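Local atomic coordinates of beta-glucanase (Clostridium thermocellum, PDB entry 3WVJ), a protein that hydrolyses mixed-linkage beta-1,3-1,4-glucans such as lichenan as an endo-acting, family 16 glycoside hydrolase with a beta-jellyroll fold. Residues 77-82 and 206-211; 2-7 and 70-75. All blocks are in the same frame, centred on the assembly; numbering follows the deposited sequence.

Interaction 1: 77-82 and 206-211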
ATOM      1  N   TYR A  77      -3.424   7.657   9.147  1.00 43.29           N
ATOM      2  CA  TYR A  77      -2.355   7.296   8.229  1.00 42.29           C
ATOM      3  C   TYR A  77      -2.627   8.013   6.909  1.00 43.33           C
ATOM      4  O   TYR A  77      -3.757   7.962   6.379  1.00 43.24           O
ATOM      5  CB  TYR A  77      -2.317   5.794   7.988  1.00 39.59           C
ATOM      6  CG  TYR A  77      -1.935   4.933   9.176  1.00 38.70           C
ATOM      7  CD1 TYR A  77      -0.704   4.234   9.193  1.00 37.10           C
ATOM      8  CD2 TYR A  77      -2.796   4.800  10.266  1.00 38.48           C
ATOM      9  CE1 TYR A  77      -0.365   3.427  10.275  1.00 36.91           C
ATOM     10  CE2 TYR A  77      -2.494   3.987  11.330  1.00 37.92           C
ATOM     11  CZ  TYR A  77      -1.279   3.308  11.343  1.00 37.25           C
ATOM     12  OH  TYR A  77      -1.001   2.488  12.395  1.00 37.07           O
ATOM     13  N   GLU A  78      -1.615   8.702   6.375  1.00 44.17           N
ATOM     14  CA  GLU A  78      -1.850   9.358   5.092  1.00 45.47           C
ATOM     15  C   GLU A  78      -0.712   9.176   4.126  1.00 44.90           C
ATOM     16  O   GLU A  78       0.446   9.316   4.501  1.00 45.53           O
ATOM     17  CB  GLU A  78      -2.135  10.840   5.305  1.00 48.83           C
ATOM     18  CG  GLU A  78      -2.540  11.557   4.044  1.00 51.34           C
ATOM     19  CD  GLU A  78      -2.854  13.012   4.301  1.00 55.24           C
ATOM     20  OE1 GLU A  78      -4.008  13.311   4.695  1.00 58.20           O
ATOM     21  OE2 GLU A  78      -1.975  13.861   4.091  1.00 56.78           O
ATOM     22  N   VAL A  79      -1.052   8.891   2.882  1.00 43.66           N
ATOM     23  CA  VAL A  79      -0.083   8.814   1.820  1.00 43.45           C
ATOM     24  C   VAL A  79      -0.450   9.871   0.776  1.00 45.37           C
ATOM     25  O   VAL A  79      -1.625  10.139   0.564  1.00 46.73           O
ATOM     26  CB  VAL A  79      -0.064   7.374   1.213  1.00 40.88           C
ATOM     27  CG1 VAL A  79      -1.402   6.997   0.512  1.00 39.95           C
ATOM     28  CG2 VAL A  79       1.111   7.199   0.280  1.00 41.03           C
ATOM     29  N   ARG A  80       0.530  10.460   0.114  1.00 46.85           N
ATOM     30  CA  ARG A  80       0.312  11.211  -1.121  1.00 49.17           C
ATOM     31  C   ARG A  80       1.056  10.462  -2.238  1.00 48.15           C
ATOM     32  O   ARG A  80       2.257  10.183  -2.099  1.00 48.24           O
ATOM     33  CB  ARG A  80       0.814  12.670  -1.003  1.00 53.06           C
ATOM     34  CG  ARG A  80       0.860  13.411  -2.352  1.00 56.29           C
ATOM     35  CD  ARG A  80       1.300  14.879  -2.168  1.00 61.13           C
ATOM     36  NE  ARG A  80       0.060  15.615  -2.168  1.00 65.10           N
ATOM     37  CZ  ARG A  80      -0.488  16.190  -3.223  1.00 67.37           C
ATOM     38  NH1 ARG A  80       0.152  16.290  -4.381  1.00 69.31           N
ATOM     39  NH2 ARG A  80      -1.682  16.711  -3.081  1.00 69.09           N
ATOM     40  N   MET A  81       0.348  10.122  -3.313  1.00 47.12           N
ATOM     41  CA  MET A  81       0.808   9.145  -4.300  1.00 45.91           C
ATOM     42  C   MET A  81       0.054   9.244  -5.668  1.00 46.54           C
ATOM     43  O   MET A  81      -0.992   9.898  -5.795  1.00 47.42           O
ATOM     44  CB  MET A  81       0.676   7.693  -3.742  1.00 43.18           C
ATOM     45  CG  MET A  81      -0.749   7.190  -3.589  1.00 42.07           C
ATOM     46  SD  MET A  81      -0.816   5.441  -3.033  1.00 40.75           S
ATOM     47  CE  MET A  81      -0.418   4.578  -4.560  1.00 39.76           C
ATOM     48  N   LYS A  82       0.584   8.539  -6.660  1.00 45.97           N
ATOM     49  CA  LYS A  82       0.053   8.548  -8.028  1.00 46.97           C
ATOM     50  C   LYS A  82       0.170   7.104  -8.455  1.00 45.15           C
ATOM     51  O   LYS A  82       1.292   6.558  -8.518  1.00 44.29           O
ATOM     52  CB  LYS A  82       0.899   9.467  -8.943  1.00 49.28           C
ATOM     53  CG  LYS A  82       0.588   9.305 -10.448  1.00 50.97           C
ATOM     54  CD  LYS A  82       1.754   9.808 -11.344  1.00 53.29           C
ATOM     55  CE  LYS A  82       1.564  11.254 -11.668  1.00 57.00           C
ATOM     56  NZ  LYS A  82       2.562  11.958 -12.623  1.00 60.26           N
ATOM     57  N   ALA A 206       4.620   3.332  -9.846  1.00 42.29           N
ATOM     58  CA  ALA A 206       3.765   4.082  -8.962  1.00 42.03           C
ATOM     59  C   ALA A 206       4.757   4.999  -8.229  1.00 42.81           C
ATOM     60  O   ALA A 206       5.886   4.607  -7.923  1.00 41.95           O
ATOM     61  CB  ALA A 206       3.080   3.128  -7.950  1.00 39.25           C
ATOM     62  N   GLU A 207       4.289   6.188  -7.882  1.00 44.60           N
ATOM     63  CA  GLU A 207       5.146   7.212  -7.269  1.00 46.39           C
ATOM     64  C   GLU A 207       4.503   7.745  -6.004  1.00 45.90           C
ATOM     65  O   GLU A 207       3.276   7.866  -5.894  1.00 45.81           O
ATOM     66  CB  GLU A 207       5.385   8.303  -8.279  1.00 49.49           C
ATOM     67  CG  GLU A 207       5.673   7.810  -9.689  1.00 51.23           C
ATOM     68  CD  GLU A 207       6.108   8.965 -10.577  1.00 55.94           C
ATOM     69  OE1 GLU A 207       6.069  10.106 -10.097  1.00 57.58           O
ATOM     70  OE2 GLU A 207       6.511   8.756 -11.729  1.00 57.97           O
ATOM     71  N   TYR A 208       5.326   7.999  -5.003  1.00 45.82           N
ATOM     72  CA  TYR A 208       4.831   8.387  -3.681  1.00 45.16           C
ATOM     73  C   TYR A 208       5.599   9.625  -3.274  1.00 47.79           C
ATOM     74  O   TYR A 208       6.791   9.624  -3.399  1.00 48.12           O
ATOM     75  CB  TYR A 208       5.096   7.243  -2.682  1.00 42.41           C
ATOM     76  CG  TYR A 208       4.414   5.905  -3.063  1.00 40.04           C
ATOM     77  CD1 TYR A 208       3.253   5.501  -2.411  1.00 38.94           C
ATOM     78  CD2 TYR A 208       4.902   5.083  -4.095  1.00 39.63           C
ATOM     79  CE1 TYR A 208       2.615   4.319  -2.743  1.00 37.31           C
ATOM     80  CE2 TYR A 208       4.238   3.917  -4.475  1.00 38.51           C
ATOM     81  CZ  TYR A 208       3.100   3.526  -3.753  1.00 37.14           C
ATOM     82  OH  TYR A 208       2.374   2.385  -4.014  1.00 36.11           O
ATOM     83  N   GLU A 209       4.948  10.645  -2.733  1.00 50.26           N
ATOM     84  CA  GLU A 209       5.702  11.815  -2.224  1.00 53.99           C
ATOM     85  C   GLU A 209       5.950  11.747  -0.736  1.00 52.63           C
ATOM     86  O   GLU A 209       6.957  12.239  -0.263  1.00 53.45           O
ATOM     87  CB  GLU A 209       4.985  13.127  -2.517  1.00 57.71           C
ATOM     88  CG  GLU A 209       4.596  13.343  -3.963  1.00 61.36           C
ATOM     89  CD  GLU A 209       4.102  14.745  -4.170  1.00 66.12           C
ATOM     90  OE1 GLU A 209       4.056  15.489  -3.151  1.00 70.00           O
ATOM     91  OE2 GLU A 209       3.822  15.120  -5.330  1.00 69.31           O
ATOM     92  N   TYR A 210       4.990  11.197  -0.002  1.00 50.74           N
ATOM     93  CA  TYR A 210       5.146  11.105   1.458  1.00 50.10           C
ATOM     94  C   TYR A 210       4.234  10.036   2.078  1.00 47.85           C
ATOM     95  O   TYR A 210       3.359   9.475   1.411  1.00 46.35           O
ATOM     96  CB  TYR A 210       4.933  12.445   2.166  1.00 51.75           C
ATOM     97  CG  TYR A 210       3.529  13.075   2.186  1.00 52.61           C
ATOM     98  CD1 TYR A 210       2.459  12.465   2.864  1.00 51.31           C
ATOM     99  CD2 TYR A 210       3.301  14.306   1.580  1.00 54.66           C
ATOM    100  CE1 TYR A 210       1.192  13.038   2.871  1.00 51.94           C
ATOM    101  CE2 TYR A 210       2.057  14.895   1.611  1.00 55.48           C
ATOM    102  CZ  TYR A 210       1.026  14.262   2.268  1.00 54.23           C
ATOM    103  OH  TYR A 210      -0.189  14.861   2.298  1.00 55.96           O
ATOM    104  N   VAL A 211       4.489   9.799   3.356  1.00 47.21           N
ATOM    105  CA  VAL A 211       3.684   8.981   4.244  1.00 45.44           C
ATOM    106  C   VAL A 211       3.776   9.697   5.597  1.00 47.35           C
ATOM    107  O   VAL A 211       4.887  10.130   6.039  1.00 47.41           O
ATOM    108  CB  VAL A 211       4.305   7.599   4.355  1.00 43.44           C
ATOM    109  CG1 VAL A 211       3.843   6.901   5.622  1.00 42.55           C
ATOM    110  CG2 VAL A 211       3.989   6.777   3.133  1.00 41.22           C
TER
HETATM  111  O   HOH W   1       5.452  11.548 -12.237  1.00 51.23           O

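Interaction 2: 2-7 and 70-75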
ATOM      1  N   THR A   2       9.459  -0.163  20.598  1.00 76.94           N
ATOM      2  CA  THR A   2       8.172   0.425  21.035  1.00 72.78           C
ATOM      3  C   THR A   2       7.274   0.732  19.823  1.00 67.10           C
ATOM      4  O   THR A   2       7.718   1.404  18.873  1.00 63.03           O
ATOM      5  CB  THR A   2       8.361   1.701  21.888  1.00 74.29           C
ATOM      6  OG1 THR A   2       9.352   1.453  22.894  1.00 80.58           O
ATOM      7  CG2 THR A   2       7.049   2.123  22.565  1.00 75.46           C
ATOM      8  N   VAL A   3       6.026   0.252  19.844  1.00 59.09           N
ATOM      9  CA  VAL A   3       5.062   0.777  18.888  1.00 57.09           C
ATOM     10  C   VAL A   3       5.231   2.301  18.841  1.00 58.15           C
ATOM     11  O   VAL A   3       5.343   2.945  19.879  1.00 60.38           O
ATOM     12  CB  VAL A   3       3.616   0.375  19.225  1.00 53.69           C
ATOM     13  CG1 VAL A   3       2.603   1.175  18.406  1.00 51.74           C
ATOM     14  CG2 VAL A   3       3.470  -1.108  18.980  1.00 52.63           C
ATOM     15  N   VAL A   4       5.269   2.871  17.641  1.00 56.05           N
ATOM     16  CA  VAL A   4       5.314   4.322  17.496  1.00 58.04           C
ATOM     17  C   VAL A   4       3.931   4.941  17.839  1.00 61.22           C
ATOM     18  O   VAL A   4       2.881   4.516  17.295  1.00 60.69           O
ATOM     19  CB  VAL A   4       5.803   4.692  16.083  1.00 55.51           C
ATOM     20  CG1 VAL A   4       5.670   6.186  15.829  1.00 56.87           C
ATOM     21  CG2 VAL A   4       7.231   4.203  15.908  1.00 52.48           C
ATOM     22  N   ASN A   5       3.952   5.899  18.780  1.00 63.74           N
ATOM     23  CA  ASN A   5       2.751   6.563  19.300  1.00 65.50           C
ATOM     24  C   ASN A   5       2.860   8.066  19.205  1.00 65.95           C
ATOM     25  O   ASN A   5       2.116   8.781  19.866  1.00 68.63           O
ATOM     26  CB  ASN A   5       2.453   6.157  20.767  1.00 71.42           C
ATOM     27  CG  ASN A   5       3.679   6.252  21.703  1.00 76.82           C
ATOM     28  OD1 ASN A   5       4.415   7.257  21.756  1.00 77.79           O
ATOM     29  ND2 ASN A   5       3.874   5.196  22.486  1.00 81.36           N
ATOM     30  N   THR A   6       3.815   8.534  18.404  1.00 63.86           N
ATOM     31  CA  THR A   6       4.110   9.953  18.202  1.00 61.85           C
ATOM     32  C   THR A   6       4.052  10.193  16.687  1.00 58.62           C
ATOM     33  O   THR A   6       4.158   9.229  15.909  1.00 54.09           O
ATOM     34  CB  THR A   6       5.528  10.266  18.656  1.00 62.75           C
ATOM     35  OG1 THR A   6       6.423   9.533  17.819  1.00 60.86           O
ATOM     36  CG2 THR A   6       5.753   9.893  20.154  1.00 62.86           C
ATOM     37  N   PRO A   7       3.917  11.469  16.260  1.00 59.28           N
ATOM     38  CA  PRO A   7       3.798  11.710  14.814  1.00 58.02           C
ATOM     39  C   PRO A   7       5.020  11.227  14.037  1.00 56.09           C
ATOM     40  O   PRO A   7       6.139  11.329  14.512  1.00 55.84           O
ATOM     41  CB  PRO A   7       3.612  13.229  14.706  1.00 60.67           C
ATOM     42  CG  PRO A   7       3.079  13.644  16.044  1.00 62.65           C
ATOM     43  CD  PRO A   7       3.711  12.705  17.042  1.00 61.24           C
ATOM     44  N   SER A  70       9.427   0.367  11.993  1.00 36.00           N
ATOM     45  CA  SER A  70       8.536   0.545  13.129  1.00 36.38           C
ATOM     46  C   SER A  70       7.105   0.034  12.882  1.00 35.23           C
ATOM     47  O   SER A  70       6.607  -0.032  11.749  1.00 33.82           O
ATOM     48  CB  SER A  70       8.450   2.023  13.501  1.00 38.11           C
ATOM     49  OG  SER A  70       9.738   2.483  13.965  1.00 40.26           O
ATOM     50  N   PHE A  71       6.464  -0.277  14.009  1.00 35.68           N
ATOM     51  CA  PHE A  71       5.062  -0.645  14.031  1.00 36.09           C
ATOM     52  C   PHE A  71       4.323   0.586  14.539  1.00 37.36           C
ATOM     53  O   PHE A  71       4.900   1.328  15.374  1.00 38.69           O
ATOM     54  CB  PHE A  71       4.937  -1.748  15.038  1.00 37.01           C
ATOM     55  CG  PHE A  71       5.447  -3.060  14.558  1.00 36.91           C
ATOM     56  CD1 PHE A  71       4.552  -3.989  13.993  1.00 36.04           C
ATOM     57  CD2 PHE A  71       6.772  -3.419  14.775  1.00 37.68           C
ATOM     58  CE1 PHE A  71       5.026  -5.224  13.555  1.00 36.10           C
ATOM     59  CE2 PHE A  71       7.268  -4.637  14.313  1.00 37.53           C
ATOM     60  CZ  PHE A  71       6.389  -5.550  13.729  1.00 36.20           C
ATOM     61  N   PHE A  72       3.081   0.799  14.068  1.00 36.82           N
ATOM     62  CA  PHE A  72       2.280   1.978  14.396  1.00 38.08           C
ATOM     63  C   PHE A  72       0.907   1.545  14.853  1.00 38.46           C
ATOM     64  O   PHE A  72       0.337   0.620  14.280  1.00 37.31           O
ATOM     65  CB  PHE A  72       2.131   2.879  13.178  1.00 38.12           C
ATOM     66  CG  PHE A  72       3.489   3.385  12.633  1.00 38.94           C
ATOM     67  CD1 PHE A  72       3.937   4.649  12.930  1.00 40.47           C
ATOM     68  CD2 PHE A  72       4.273   2.557  11.844  1.00 37.53           C
ATOM     69  CE1 PHE A  72       5.175   5.108  12.450  1.00 41.66           C
ATOM     70  CE2 PHE A  72       5.491   2.991  11.375  1.00 38.56           C
ATOM     71  CZ  PHE A  72       5.946   4.264  11.665  1.00 39.87           C
ATOM     72  N   GLY A  73       0.369   2.241  15.859  1.00 40.40           N
ATOM     73  CA  GLY A  73      -0.959   1.907  16.426  1.00 40.94           C
ATOM     74  C   GLY A  73      -2.166   2.658  15.845  1.00 41.68           C
ATOM     75  O   GLY A  73      -2.101   3.204  14.722  1.00 41.19           O
ATOM     76  N   TYR A  74      -3.287   2.640  16.577  1.00 42.85           N
ATOM     77  CA  TYR A  74      -4.437   3.522  16.239  1.00 44.90           C
ATOM     78  C   TYR A  74      -4.014   4.952  15.824  1.00 45.63           C
ATOM     79  O   TYR A  74      -2.969   5.441  16.249  1.00 45.99           O
ATOM     80  CB  TYR A  74      -5.424   3.575  17.389  1.00 46.81           C
ATOM     81  CG  TYR A  74      -5.962   2.210  17.679  1.00 46.93           C
ATOM     82  CD1 TYR A  74      -6.527   1.440  16.663  1.00 45.81           C
ATOM     83  CD2 TYR A  74      -5.862   1.649  18.971  1.00 48.73           C
ATOM     84  CE1 TYR A  74      -7.047   0.166  16.921  1.00 45.49           C
ATOM     85  CE2 TYR A  74      -6.377   0.376  19.234  1.00 47.84           C
ATOM     86  CZ  TYR A  74      -6.940  -0.355  18.209  1.00 46.79           C
ATOM     87  OH  TYR A  74      -7.433  -1.608  18.447  1.00 48.16           O
ATOM     88  N   GLY A  75      -4.810   5.608  14.990  1.00 45.60           N
ATOM     89  CA  GLY A  75      -4.472   6.953  14.518  1.00 46.46           C
ATOM     90  C   GLY A  75      -4.711   7.110  13.022  1.00 45.65           C
ATOM     91  O   GLY A  75      -5.313   6.225  12.379  1.00 43.34           O
TER
HETATM   92  O   HOH W   2       8.043  -0.033  16.568  1.00 39.48           O

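Interaction 1: 77-82 and 206-211
Met-81 and Tyr-208 lie side by side on the buried face, where the packing is close and apolar. With CG set between the backbone N and the carbonyl carbon (chi1 70°), the methionine chain runs along the ring, Met-81 CE coming to 3.5 Å from Tyr-208 CE1 and the sulfur standing obliquely to the ring in a Met-aromatic contact. Val-79 CG2 meets the same ring at its edge, 3.8 Å from Tyr-208 CD1; Phe-93 and Met-183 continue this layer, and Tyr-208 OH is bonded to Ser-92 O. The two antiparallel jellyroll strands are offset by a classic beta bulge, in which Glu-209 and Tyr-210 both face Arg-80. Glu-209 N binds Arg-80 O at 2.8 Å. The opposite face is more open, its Arg-80, Lys-82, Glu-207, Glu-209 and Tyr-210 partly exposed. Arg-80 CB sits over the Tyr-210 ring, 3.7 Å from its centroid, while Tyr-210 OH donates to OE2 of the buried Glu-78 (2.7 Å); Glu-78 OE1 is hydrogen-bonded to Tyr-76 OH. Arg-80 and Glu-209 run side by side, Glu-209 OE2 at the guanidinium edge a long 4.0 Å from Arg-80 NH1. A water bridges the side chains of Lys-82 and Glu-207.

Interaction 2: 2-7 and 70-75
Val-4 reaches across to Phe-72 and Ser-70 with both its methyl groups and buries the largest area of any residue in this contact. Its CB leaves the backbone toward the 70-75 segment, and Val-4 CB is already within 3.6 Å of Phe-71 O. Further out the branches part. Val-4 CG1, anti to the backbone N (chi1 172°), lies beside the Phe-72 ring, 3.6 Å from Phe-72 CE1. Val-4 CG2 lies over one face of the same ring and also ends against Ser-70, at 3.5 Å from Ser-70 CB, closer than carbon atoms usually pack, with the serine OG next to it. The valine and phenylalanine side chains thus run alongside each other and point the same way, and the Phe-72 ring is also met by Phe-8 and, edge-to-face, by Tyr-213.

The backbone link is a single beta bridge, Val-4 with Phe-72, by which the irregular N-terminal segment is laid against the end of strand 61-72 at the surface of the jellyroll. Its one direct hydrogen bond, Val-4 N to Phe-71 O, is 2.8 Å long and nearly straight, with an N-H...O angle of 168°. A water extends the pairing by one step, donating to Thr-2 O and accepting from Phe-71 N. At the other end the pairing lapses: Val-4 O and Gly-73 N are buried 3.7 Å apart, and neither has a polar partner in the model. Val-3 CG1 lies 3.6 Å from Gly-73 N, and the Val-3 side chain also touches Pro-178.

From the N terminus, residues 2-7 come first and lead into strand 8-11. Interaction 2 closes the first loop when the chain returns, 63 residues later, along strand 61-72. A short turn through Gly-73 then carries it into strand 75-82, whose pairing with strand 204-214 in interaction 1 closes a second, longer loop of 123 intervening residues. The two loops follow in series and neither nest nor cross. One contact ties the N-terminal segment to the end of strand 61-72 at the protein surface; the other joins strands deeper in the jellyroll. Their centres are 18 Å apart, yet they touch at the turn, where Tyr-77 OH, hydrogen-bonded to Gly-73 O, also packs against Phe-72 O.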